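Local coordinates for protein isocitrate dehydrogenase [NAD] subunit 2, mitochondrial (PDB 3BLX) that oxidatively decarboxylates isocitrate to 2-oxoglutarate with NAD(+) in the citric acid cycle, as part of an allosteric octamer, and also binds mitochondrial mRNA leaders, at residues C56-I61 with G86-P91; N80-K85 with L306-L311; A164-I169 with K205-E210. All blocks are in the same frame, centred on the assembly; numbering follows the deposited sequence.

Contact 1. Residues C56-I61 with G86-P91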
ATOM      1  N   CYS B  56     -30.730  44.394 -10.528  1.00 91.78           N
ATOM      2  CA  CYS B  56     -31.159  43.040 -10.179  1.00 77.78           C
ATOM      3  C   CYS B  56     -30.161  42.362  -9.263  1.00 84.76           C
ATOM      4  O   CYS B  56     -28.978  42.681  -9.281  1.00 86.40           O
ATOM      5  CB  CYS B  56     -31.281  42.179 -11.434  1.00 74.64           C
ATOM      6  SG  CYS B  56     -32.380  42.807 -12.705  1.00 87.21           S
ATOM      7  N   ASP B  57     -30.635  41.411  -8.470  1.00 90.30           N
ATOM      8  CA  ASP B  57     -29.733  40.544  -7.736  1.00 81.19           C
ATOM      9  C   ASP B  57     -29.789  39.167  -8.378  1.00 85.35           C
ATOM     10  O   ASP B  57     -30.874  38.654  -8.650  1.00 90.04           O
ATOM     11  CB  ASP B  57     -30.127  40.467  -6.264  1.00 86.48           C
ATOM     12  CG  ASP B  57     -29.120  39.684  -5.430  1.00101.49           C
ATOM     13  OD1 ASP B  57     -27.915  39.996  -5.510  1.00102.30           O
ATOM     14  OD2 ASP B  57     -29.530  38.761  -4.689  1.00 96.06           O
ATOM     15  N   VAL B  58     -28.622  38.581  -8.633  1.00 97.69           N
ATOM     16  CA  VAL B  58     -28.535  37.259  -9.250  1.00 91.44           C
ATOM     17  C   VAL B  58     -27.841  36.248  -8.330  1.00 92.48           C
ATOM     18  O   VAL B  58     -27.397  35.193  -8.783  1.00107.25           O
ATOM     19  CB  VAL B  58     -27.779  37.301 -10.601  1.00 79.25           C
ATOM     20  CG1 VAL B  58     -28.576  38.054 -11.652  1.00 56.52           C
ATOM     21  CG2 VAL B  58     -26.415  37.914 -10.413  1.00 79.61           C
ATOM     22  N   SER B  59     -27.740  36.577  -7.045  1.00 93.52           N
ATOM     23  CA  SER B  59     -27.178  35.654  -6.065  1.00 93.57           C
ATOM     24  C   SER B  59     -27.746  34.260  -6.266  1.00 85.58           C
ATOM     25  O   SER B  59     -28.962  34.073  -6.296  1.00 83.13           O
ATOM     26  CB  SER B  59     -27.464  36.132  -4.641  1.00 93.47           C
ATOM     27  OG  SER B  59     -26.592  37.181  -4.271  1.00 80.40           O
ATOM     28  N   PRO B  60     -26.857  33.274  -6.397  1.00 85.60           N
ATOM     29  CA  PRO B  60     -27.211  31.889  -6.716  1.00 86.48           C
ATOM     30  C   PRO B  60     -28.135  31.253  -5.681  1.00102.06           C
ATOM     31  O   PRO B  60     -27.662  30.868  -4.607  1.00107.02           O
ATOM     32  CB  PRO B  60     -25.856  31.168  -6.693  1.00103.61           C
ATOM     33  CG  PRO B  60     -24.825  32.247  -6.824  1.00109.78           C
ATOM     34  CD  PRO B  60     -25.416  33.444  -6.160  1.00 99.46           C
ATOM     35  N   ILE B  61     -29.425  31.146  -5.999  1.00 94.09           N
ATOM     36  CA  ILE B  61     -30.346  30.331  -5.209  1.00 82.92           C
ATOM     37  C   ILE B  61     -30.165  28.857  -5.575  1.00 95.14           C
ATOM     38  O   ILE B  61     -29.793  28.537  -6.708  1.00106.35           O
ATOM     39  CB  ILE B  61     -31.785  30.757  -5.458  1.00 73.63           C
ATOM     40  CG1 ILE B  61     -32.237  31.709  -4.357  1.00 80.46           C
ATOM     41  CG2 ILE B  61     -32.703  29.568  -5.496  1.00 67.38           C
ATOM     42  CD1 ILE B  61     -33.562  32.392  -4.665  1.00 93.76           C
ATOM     43  N   GLY B  86     -21.816  43.960 -13.999  1.00 48.94           N
ATOM     44  CA  GLY B  86     -20.418  44.091 -13.638  1.00 43.35           C
ATOM     45  C   GLY B  86     -19.940  42.787 -13.046  1.00 53.59           C
ATOM     46  O   GLY B  86     -20.641  41.787 -13.137  1.00 54.11           O
ATOM     47  N   PRO B  87     -18.756  42.795 -12.421  1.00 53.23           N
ATOM     48  CA  PRO B  87     -18.069  41.618 -11.873  1.00 62.56           C
ATOM     49  C   PRO B  87     -18.827  40.961 -10.725  1.00 69.36           C
ATOM     50  O   PRO B  87     -19.624  41.627 -10.060  1.00 70.07           O
ATOM     51  CB  PRO B  87     -16.759  42.197 -11.319  1.00 65.95           C
ATOM     52  CG  PRO B  87     -16.631  43.528 -11.921  1.00 66.29           C
ATOM     53  CD  PRO B  87     -18.024  44.028 -12.122  1.00 46.64           C
ATOM     54  N   LEU B  88     -18.578  39.674 -10.495  1.00 72.12           N
ATOM     55  CA  LEU B  88     -19.047  39.005  -9.278  1.00 79.48           C
ATOM     56  C   LEU B  88     -18.170  37.825  -8.872  1.00 75.49           C
ATOM     57  O   LEU B  88     -17.721  37.043  -9.717  1.00 85.48           O
ATOM     58  CB  LEU B  88     -20.513  38.596  -9.393  1.00 63.53           C
ATOM     59  CG  LEU B  88     -21.012  38.469 -10.820  1.00 75.29           C
ATOM     60  CD1 LEU B  88     -20.550  37.151 -11.436  1.00 89.79           C
ATOM     61  CD2 LEU B  88     -22.515  38.589 -10.796  1.00 55.97           C
ATOM     62  N   ALA B  89     -17.938  37.713  -7.564  1.00 81.90           N
ATOM     63  CA  ALA B  89     -17.022  36.721  -7.001  1.00 97.03           C
ATOM     64  C   ALA B  89     -17.490  35.270  -7.182  1.00 92.03           C
ATOM     65  O   ALA B  89     -18.623  35.009  -7.634  1.00 61.19           O
ATOM     66  CB  ALA B  89     -16.723  37.029  -5.517  1.00 79.37           C
ATOM     67  N   THR B  90     -16.600  34.347  -6.811  1.00110.40           N
ATOM     68  CA  THR B  90     -16.766  32.911  -7.055  1.00121.39           C
ATOM     69  C   THR B  90     -17.285  32.153  -5.832  1.00115.01           C
ATOM     70  O   THR B  90     -16.494  31.766  -4.960  1.00122.10           O
ATOM     71  CB  THR B  90     -15.431  32.252  -7.521  1.00122.17           C
ATOM     72  OG1 THR B  90     -14.774  33.099  -8.477  1.00125.83           O
ATOM     73  CG2 THR B  90     -15.679  30.872  -8.137  1.00103.92           C
ATOM     74  N   PRO B  91     -18.618  31.933  -5.778  1.00112.83           N
ATOM     75  CA  PRO B  91     -19.244  31.086  -4.752  1.00120.57           C
ATOM     76  C   PRO B  91     -18.796  29.637  -4.954  1.00 89.15           C
ATOM     77  O   PRO B  91     -17.599  29.345  -4.863  1.00 73.70           O
ATOM     78  CB  PRO B  91     -20.750  31.217  -5.046  1.00112.75           C
ATOM     79  CG  PRO B  91     -20.889  32.401  -5.982  1.00 70.42           C
ATOM     80  CD  PRO B  91     -19.604  32.451  -6.746  1.00 96.82           C
TER
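Val58 and Leu88 make one of the two contacts between 56-61 and 86-91; Pro60 and Pro91 make the other. The Val58 side chain can be followed outward. Val58 CB heads toward 86-91 but lies 5.4 Å from Leu88 CD2, so the branches must close the gap. With chi1 at -68°, CG2 falls between the backbone N and the carbonyl carbon and reaches Leu88 CD2 at 4.0 Å, methyl to methyl, the two side chains crossing at about a right angle. CG1, anti to the carbonyl carbon, meets nothing of 86-91. The buried side chain also packs on Ile27, Ile69 and Ala73, the last on helix 71-80. Further along, the two proline rings also cross at about a right angle, with Pro60 CG 4.0 Å from Pro91 CG. Leu99 of helix 99-107 is touched by both Pro60 and Leu88, a neighbour common to the two segments. Arg104, a substrate-binding residue by similarity, lies on that same helix, its side chain about 10 Å from that of Leu88. With only carbon meeting carbon and about 104 Å² buried, the contact has no directional bond to fix the segments against each other.

Contact 2. Residues N80-K85 with L306-L311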
ATOM      1  N   ASN B  80     -37.134  43.029 -19.893  1.00 77.08           N
ATOM      2  CA  ASN B  80     -36.366  44.130 -20.475  1.00 74.19           C
ATOM      3  C   ASN B  80     -35.589  43.739 -21.731  1.00 76.71           C
ATOM      4  O   ASN B  80     -35.320  44.585 -22.590  1.00 68.32           O
ATOM      5  CB  ASN B  80     -35.404  44.706 -19.445  1.00 75.25           C
ATOM      6  CG  ASN B  80     -36.118  45.316 -18.270  1.00 87.79           C
ATOM      7  OD1 ASN B  80     -37.317  45.584 -18.328  1.00 94.70           O
ATOM      8  ND2 ASN B  80     -35.388  45.539 -17.188  1.00 88.45           N
ATOM      9  N   LEU B  81     -35.231  42.458 -21.822  1.00 73.84           N
ATOM     10  CA  LEU B  81     -34.528  41.892 -22.982  1.00 65.81           C
ATOM     11  C   LEU B  81     -33.052  42.312 -23.068  1.00 63.60           C
ATOM     12  O   LEU B  81     -32.319  41.856 -23.956  1.00 50.27           O
ATOM     13  CB  LEU B  81     -35.255  42.216 -24.293  1.00 66.61           C
ATOM     14  CG  LEU B  81     -36.695  41.726 -24.473  1.00 70.90           C
ATOM     15  CD1 LEU B  81     -37.145  41.954 -25.903  1.00 68.14           C
ATOM     16  CD2 LEU B  81     -36.860  40.255 -24.087  1.00 57.93           C
ATOM     17  N   VAL B  82     -32.632  43.177 -22.145  1.00 47.90           N
ATOM     18  CA  VAL B  82     -31.245  43.614 -22.071  1.00 42.04           C
ATOM     19  C   VAL B  82     -30.799  43.775 -20.629  1.00 58.28           C
ATOM     20  O   VAL B  82     -31.598  44.160 -19.775  1.00 70.22           O
ATOM     21  CB  VAL B  82     -31.036  44.933 -22.806  1.00 54.15           C
ATOM     22  CG1 VAL B  82     -29.704  45.525 -22.459  1.00 49.99           C
ATOM     23  CG2 VAL B  82     -31.105  44.697 -24.279  1.00 70.75           C
ATOM     24  N   ALA B  83     -29.533  43.459 -20.362  1.00 48.88           N
ATOM     25  CA  ALA B  83     -28.928  43.637 -19.043  1.00 41.95           C
ATOM     26  C   ALA B  83     -27.485  44.066 -19.209  1.00 41.05           C
ATOM     27  O   ALA B  83     -26.883  43.823 -20.250  1.00 37.82           O
ATOM     28  CB  ALA B  83     -28.996  42.358 -18.238  1.00 44.72           C
ATOM     29  N   LEU B  84     -26.939  44.709 -18.181  1.00 45.02           N
ATOM     30  CA  LEU B  84     -25.549  45.142 -18.186  1.00 46.27           C
ATOM     31  C   LEU B  84     -24.891  44.855 -16.850  1.00 53.94           C
ATOM     32  O   LEU B  84     -24.973  45.678 -15.955  1.00 78.44           O
ATOM     33  CB  LEU B  84     -25.465  46.642 -18.454  1.00 40.28           C
ATOM     34  CG  LEU B  84     -24.091  47.262 -18.220  1.00 48.52           C
ATOM     35  CD1 LEU B  84     -23.208  46.989 -19.410  1.00 54.49           C
ATOM     36  CD2 LEU B  84     -24.203  48.742 -17.984  1.00 35.43           C
ATOM     37  N   LYS B  85     -24.225  43.711 -16.707  1.00 44.17           N
ATOM     38  CA  LYS B  85     -23.683  43.325 -15.410  1.00 43.53           C
ATOM     39  C   LYS B  85     -22.202  43.651 -15.231  1.00 44.28           C
ATOM     40  O   LYS B  85     -21.434  43.634 -16.177  1.00 47.14           O
ATOM     41  CB  LYS B  85     -23.953  41.837 -15.118  1.00 53.29           C
ATOM     42  CG  LYS B  85     -23.163  40.860 -15.952  1.00 55.13           C
ATOM     43  CD  LYS B  85     -23.500  39.408 -15.608  1.00 67.76           C
ATOM     44  CE  LYS B  85     -22.754  38.920 -14.380  1.00 69.30           C
ATOM     45  NZ  LYS B  85     -21.277  38.864 -14.584  1.00 70.11           N
ATOM     46  N   LEU B 306     -25.678  49.720 -26.179  1.00 73.46           N
ATOM     47  CA  LEU B 306     -26.330  50.787 -26.942  1.00 64.13           C
ATOM     48  C   LEU B 306     -26.493  50.354 -28.394  1.00 63.09           C
ATOM     49  O   LEU B 306     -27.609  50.255 -28.901  1.00 58.49           O
ATOM     50  CB  LEU B 306     -25.521  52.087 -26.844  1.00 59.73           C
ATOM     51  CG  LEU B 306     -25.883  53.150 -25.783  1.00 63.39           C
ATOM     52  CD1 LEU B 306     -26.814  52.637 -24.698  1.00 49.86           C
ATOM     53  CD2 LEU B 306     -24.626  53.772 -25.174  1.00 47.13           C
ATOM     54  N   ASN B 307     -25.368  50.069 -29.044  1.00 59.48           N
ATOM     55  CA  ASN B 307     -25.369  49.589 -30.424  1.00 61.81           C
ATOM     56  C   ASN B 307     -26.300  48.410 -30.668  1.00 65.57           C
ATOM     57  O   ASN B 307     -26.774  48.213 -31.773  1.00 70.82           O
ATOM     58  CB  ASN B 307     -23.957  49.217 -30.877  1.00 50.99           C
ATOM     59  CG  ASN B 307     -23.140  50.421 -31.289  1.00 71.70           C
ATOM     60  OD1 ASN B 307     -23.632  51.304 -31.992  1.00 80.84           O
ATOM     61  ND2 ASN B 307     -21.883  50.467 -30.854  1.00 66.03           N
ATOM     62  N   HIS B 308     -26.554  47.610 -29.649  1.00 59.73           N
ATOM     63  CA  HIS B 308     -27.405  46.445 -29.836  1.00 74.05           C
ATOM     64  C   HIS B 308     -28.866  46.889 -29.769  1.00 79.87           C
ATOM     65  O   HIS B 308     -29.773  46.214 -30.292  1.00 71.42           O
ATOM     66  CB  HIS B 308     -27.063  45.358 -28.800  1.00 57.11           C
ATOM     67  CG  HIS B 308     -28.010  44.194 -28.795  1.00 59.84           C
ATOM     68  ND1 HIS B 308     -28.796  43.880 -27.706  1.00 62.23           N
ATOM     69  CD2 HIS B 308     -28.299  43.273 -29.740  1.00 71.27           C
ATOM     70  CE1 HIS B 308     -29.529  42.816 -27.978  1.00 47.70           C
ATOM     71  NE2 HIS B 308     -29.247  42.428 -29.208  1.00 74.30           N
ATOM     72  N   MET B 309     -29.068  48.051 -29.147  1.00 77.99           N
ATOM     73  CA  MET B 309     -30.397  48.601 -28.928  1.00 81.66           C
ATOM     74  C   MET B 309     -30.806  49.549 -30.053  1.00 92.46           C
ATOM     75  O   MET B 309     -31.995  49.754 -30.297  1.00 93.97           O
ATOM     76  CB  MET B 309     -30.474  49.294 -27.562  1.00 69.84           C
ATOM     77  CG  MET B 309     -30.565  48.326 -26.393  1.00 72.37           C
ATOM     78  SD  MET B 309     -30.744  49.117 -24.787  1.00 85.08           S
ATOM     79  CE  MET B 309     -29.350  50.219 -24.821  1.00 63.47           C
ATOM     80  N   GLY B 310     -29.826  50.118 -30.752  1.00 81.74           N
ATOM     81  CA  GLY B 310     -30.110  51.009 -31.866  1.00 79.19           C
ATOM     82  C   GLY B 310     -29.742  52.459 -31.598  1.00 85.19           C
ATOM     83  O   GLY B 310     -29.746  53.287 -32.504  1.00 83.73           O
ATOM     84  N   LEU B 311     -29.429  52.765 -30.343  1.00 73.51           N
ATOM     85  CA  LEU B 311     -28.989  54.096 -29.953  1.00 75.18           C
ATOM     86  C   LEU B 311     -27.560  54.359 -30.422  1.00 78.74           C
ATOM     87  O   LEU B 311     -26.677  54.633 -29.609  1.00 68.58           O
ATOM     88  CB  LEU B 311     -29.071  54.247 -28.438  1.00 71.67           C
ATOM     89  CG  LEU B 311     -30.330  53.675 -27.780  1.00 83.50           C
ATOM     90  CD1 LEU B 311     -30.287  53.888 -26.272  1.00100.07           C
ATOM     91  CD2 LEU B 311     -31.596  54.279 -28.368  1.00 79.70           C
TER
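The last turn of helix 296-309 faces strand 82-85 with the CA atoms of Val82 and Met309 8.5 Å apart, a spacing that side chains fill. Val82 does the work from the strand. Its CG2 methyl touches two successive helix residues: it stands 4.2 Å from ND1 of His308, at the edge of the imidazole and near its plane, and also 4.2 Å from CG of Met309. The histidine ring is brought to the strand because its CG lies anti to the backbone N (chi1 172°). The imidazole is pinned from its other nitrogen, NE2, which is hydrogen-bonded to the backbone O of Gly9, and it meets the ring of Phe277 with the planes at about 45°. Met309 is extended as far as SD and then bends, with CG the atom that meets Val82; both residues touch Tyr11.

This is a helix laid on an outermost strand, within this chain, of the mixed sheet in the isocitrate/isopropylmalate dehydrogenase fold, strand 82-85 pairing in parallel with strand 275-279. The usual alternation along the strand holds: Val82 and Leu84 both pack on Met305 of the helix, while Ala83 and Lys85 touch Ile276, and Lys85 NZ forms a salt bridge with Glu278.

The helix stops right beside the contact. Leu306 O accepts from both Met309 N (2.7 Å) and Gly310 N (2.9 Å), then Gly310 turns the chain with a phi of 111°. Leu311 follows as the N-cap residue of helix 312-326, whose Ala315 and Ile318 pack against Leu306.

Contact 3. Residues A164-I169 with K205-E210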
ATOM      1  N   ALA B 164     -26.395  24.046 -32.857  1.00 40.30           N
ATOM      2  CA  ALA B 164     -25.772  25.086 -32.057  1.00 38.02           C
ATOM      3  C   ALA B 164     -24.719  25.818 -32.860  1.00 44.40           C
ATOM      4  O   ALA B 164     -24.471  27.000 -32.622  1.00 34.67           O
ATOM      5  CB  ALA B 164     -25.159  24.500 -30.793  1.00 29.61           C
ATOM      6  N   SER B 165     -24.095  25.101 -33.790  1.00 28.00           N
ATOM      7  CA  SER B 165     -23.065  25.665 -34.655  1.00 33.63           C
ATOM      8  C   SER B 165     -23.651  26.606 -35.739  1.00 44.54           C
ATOM      9  O   SER B 165     -23.107  27.671 -35.997  1.00 27.55           O
ATOM     10  CB  SER B 165     -22.253  24.537 -35.309  1.00 28.62           C
ATOM     11  OG  SER B 165     -21.413  23.914 -34.368  1.00 38.89           O
ATOM     12  N   GLU B 166     -24.746  26.191 -36.374  1.00 44.05           N
ATOM     13  CA  GLU B 166     -25.453  26.999 -37.357  1.00 48.04           C
ATOM     14  C   GLU B 166     -26.268  27.981 -36.580  1.00 54.99           C
ATOM     15  O   GLU B 166     -27.482  27.846 -36.470  1.00 84.46           O
ATOM     16  CB  GLU B 166     -26.379  26.115 -38.196  1.00 59.01           C
ATOM     17  CG  GLU B 166     -27.386  26.851 -39.084  1.00 80.40           C
ATOM     18  CD  GLU B 166     -28.563  25.961 -39.533  1.00118.45           C
ATOM     19  OE1 GLU B 166     -28.469  24.706 -39.425  1.00 94.37           O
ATOM     20  OE2 GLU B 166     -29.583  26.533 -40.000  1.00101.71           O
ATOM     21  N   ARG B 167     -25.601  28.963 -36.010  1.00 39.50           N
ATOM     22  CA  ARG B 167     -26.262  29.833 -35.060  1.00 41.05           C
ATOM     23  C   ARG B 167     -25.274  30.799 -34.482  1.00 45.91           C
ATOM     24  O   ARG B 167     -25.538  31.994 -34.482  1.00 55.76           O
ATOM     25  CB  ARG B 167     -26.915  29.045 -33.946  1.00 26.25           C
ATOM     26  CG  ARG B 167     -27.916  29.869 -33.165  1.00 43.19           C
ATOM     27  CD  ARG B 167     -29.024  29.031 -32.559  1.00 49.99           C
ATOM     28  NE  ARG B 167     -28.508  28.213 -31.473  1.00 68.53           N
ATOM     29  CZ  ARG B 167     -29.080  27.094 -31.054  1.00 81.20           C
ATOM     30  NH1 ARG B 167     -30.195  26.669 -31.639  1.00 64.40           N
ATOM     31  NH2 ARG B 167     -28.532  26.401 -30.054  1.00 57.70           N
ATOM     32  N   VAL B 168     -24.147  30.299 -33.975  1.00 28.08           N
ATOM     33  CA  VAL B 168     -22.979  31.167 -33.805  1.00 36.12           C
ATOM     34  C   VAL B 168     -22.421  31.541 -35.151  1.00 31.14           C
ATOM     35  O   VAL B 168     -21.830  32.592 -35.280  1.00 36.91           O
ATOM     36  CB  VAL B 168     -21.764  30.538 -33.061  1.00 34.11           C
ATOM     37  CG1 VAL B 168     -21.686  31.021 -31.650  1.00 40.10           C
ATOM     38  CG2 VAL B 168     -21.736  29.033 -33.188  1.00 35.32           C
ATOM     39  N   ILE B 169     -22.562  30.661 -36.138  1.00 24.54           N
ATOM     40  CA  ILE B 169     -22.001  30.950 -37.437  1.00 38.78           C
ATOM     41  C   ILE B 169     -22.895  31.947 -38.183  1.00 41.52           C
ATOM     42  O   ILE B 169     -22.394  32.917 -38.749  1.00 38.40           O
ATOM     43  CB  ILE B 169     -21.692  29.679 -38.222  1.00 36.07           C
ATOM     44  CG1 ILE B 169     -20.584  28.912 -37.503  1.00 28.99           C
ATOM     45  CG2 ILE B 169     -21.249  30.011 -39.624  1.00 26.68           C
ATOM     46  CD1 ILE B 169     -20.250  27.589 -38.120  1.00 28.83           C
ATOM     47  N   LYS B 205     -19.745  26.480 -44.432  1.00 50.14           N
ATOM     48  CA  LYS B 205     -19.757  26.520 -45.892  1.00 51.54           C
ATOM     49  C   LYS B 205     -21.182  26.550 -46.467  1.00 54.39           C
ATOM     50  O   LYS B 205     -21.420  27.101 -47.539  1.00 62.52           O
ATOM     51  CB  LYS B 205     -18.953  25.354 -46.458  1.00 29.33           C
ATOM     52  CG  LYS B 205     -17.457  25.501 -46.240  1.00 33.86           C
ATOM     53  CD  LYS B 205     -16.691  24.340 -46.863  1.00 45.71           C
ATOM     54  CE  LYS B 205     -15.188  24.557 -46.766  1.00 63.05           C
ATOM     55  NZ  LYS B 205     -14.413  23.509 -47.484  1.00 57.64           N
ATOM     56  N   GLU B 206     -22.124  25.978 -45.726  1.00 57.63           N
ATOM     57  CA  GLU B 206     -23.526  25.897 -46.125  1.00 56.60           C
ATOM     58  C   GLU B 206     -24.180  27.254 -45.994  1.00 58.78           C
ATOM     59  O   GLU B 206     -25.083  27.602 -46.752  1.00 70.83           O
ATOM     60  CB  GLU B 206     -24.270  24.923 -45.212  1.00 68.29           C
ATOM     61  CG  GLU B 206     -25.388  24.143 -45.872  1.00101.83           C
ATOM     62  CD  GLU B 206     -24.871  22.987 -46.720  1.00122.01           C
ATOM     63  OE1 GLU B 206     -24.073  22.158 -46.213  1.00 83.63           O
ATOM     64  OE2 GLU B 206     -25.277  22.908 -47.899  1.00120.55           O
ATOM     65  N   LEU B 207     -23.730  28.013 -44.998  1.00 57.08           N
ATOM     66  CA  LEU B 207     -24.272  29.334 -44.730  1.00 47.57           C
ATOM     67  C   LEU B 207     -23.579  30.366 -45.590  1.00 54.26           C
ATOM     68  O   LEU B 207     -24.084  31.469 -45.756  1.00 59.34           O
ATOM     69  CB  LEU B 207     -24.063  29.696 -43.270  1.00 39.86           C
ATOM     70  CG  LEU B 207     -24.756  28.803 -42.254  1.00 62.33           C
ATOM     71  CD1 LEU B 207     -24.501  29.316 -40.846  1.00 59.56           C
ATOM     72  CD2 LEU B 207     -26.249  28.727 -42.551  1.00 56.58           C
ATOM     73  N   SER B 208     -22.421  29.992 -46.123  1.00 48.26           N
ATOM     74  CA  SER B 208     -21.585  30.877 -46.920  1.00 40.18           C
ATOM     75  C   SER B 208     -22.371  31.469 -48.102  1.00 62.32           C
ATOM     76  O   SER B 208     -22.167  32.634 -48.485  1.00 55.77           O
ATOM     77  CB  SER B 208     -20.355  30.097 -47.400  1.00 39.10           C
ATOM     78  OG  SER B 208     -19.403  30.932 -48.020  1.00 52.09           O
ATOM     79  N   LYS B 209     -23.286  30.662 -48.644  1.00 55.45           N
ATOM     80  CA  LYS B 209     -24.035  31.001 -49.839  1.00 63.47           C
ATOM     81  C   LYS B 209     -25.199  31.933 -49.563  1.00 63.14           C
ATOM     82  O   LYS B 209     -25.658  32.610 -50.472  1.00 64.17           O
ATOM     83  CB  LYS B 209     -24.512  29.739 -50.568  1.00 75.94           C
ATOM     84  CG  LYS B 209     -25.387  28.813 -49.749  1.00 74.85           C
ATOM     85  CD  LYS B 209     -25.261  27.385 -50.273  1.00 82.52           C
ATOM     86  CE  LYS B 209     -23.789  27.012 -50.523  1.00 68.15           C
ATOM     87  NZ  LYS B 209     -23.609  25.566 -50.855  1.00 67.56           N
ATOM     88  N   GLU B 210     -25.666  31.971 -48.320  1.00 56.80           N
ATOM     89  CA  GLU B 210     -26.706  32.920 -47.934  1.00 43.77           C
ATOM     90  C   GLU B 210     -26.143  34.272 -47.543  1.00 48.97           C
ATOM     91  O   GLU B 210     -26.881  35.157 -47.137  1.00 48.21           O
ATOM     92  CB  GLU B 210     -27.554  32.390 -46.798  1.00 41.47           C
ATOM     93  CG  GLU B 210     -28.061  31.001 -47.029  1.00 56.64           C
ATOM     94  CD  GLU B 210     -28.957  30.544 -45.912  1.00 78.77           C
ATOM     95  OE1 GLU B 210     -29.689  31.406 -45.368  1.00 61.60           O
ATOM     96  OE2 GLU B 210     -28.929  29.333 -45.584  1.00 80.96           O
TER
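Leu207 lies against two residues of the neighbouring helix: CD1 meets Ile169, and both methyls come up to CG of Glu166. The closer half is with Ile169: Leu207 CD1 lies 3.5 Å from Ile169 CG2 and 3.9 Å from Ile169 CB, so it rests against the branch point. Ile169 offers that methyl because CG2 is anti to its backbone N, while Phe200 and Val203, on the same helix as Leu207, also pack on this isoleucine. Ile169 and Leu207 are both buried.

Toward Glu166 the fit is looser and more open. Here the aliphatic CG stands 4.1 Å from Leu207 CD2, the side chains crossing at about a right angle. Beyond CG the chain runs extended, carrying the carboxylate away from the leucine to a salt bridge between OE2 and Arg170 NH1. Glu210 pairs through OE1 with the same arginine. Glu166 OE2 and Glu210 OE2 are 6.3 Å apart, and the arginine's charge would be expected to ease the nearness of the two acids. Glu166 itself sits at the centre of an inverse gamma turn.

Helix 162-178 rests on strand 130-136 through Ala164 and Val168. Helix 195-208 is the connection of a beta-alpha-beta crossover between parallel strands 183-188 and 215-220, and its Lys205 and Ser208 touch Leu216 on the second of these.

Contacts 1 and 2 are joined by the chain itself: strand 82-85 leads into 86-91, so one end of this run packs on helix 296-309 and the other meets 56-61, with about 20 Å between the contact centres. Contact 3 lies about 34 and 25 Å, centre to centre, from contacts 1 and 2, although in sequence it is nested within the loop that contact 2 closes. Strand 82-85, in contact 2, and strand 215-220, next to contact 3, are the outermost of the sheet within this chain. Contacts 1 and 3 each come within about 10 Å, side chain to side chain, of an arginine that by similarity binds substrate, Arg104 and Arg135 respectively; contact 2 lies away from such sites.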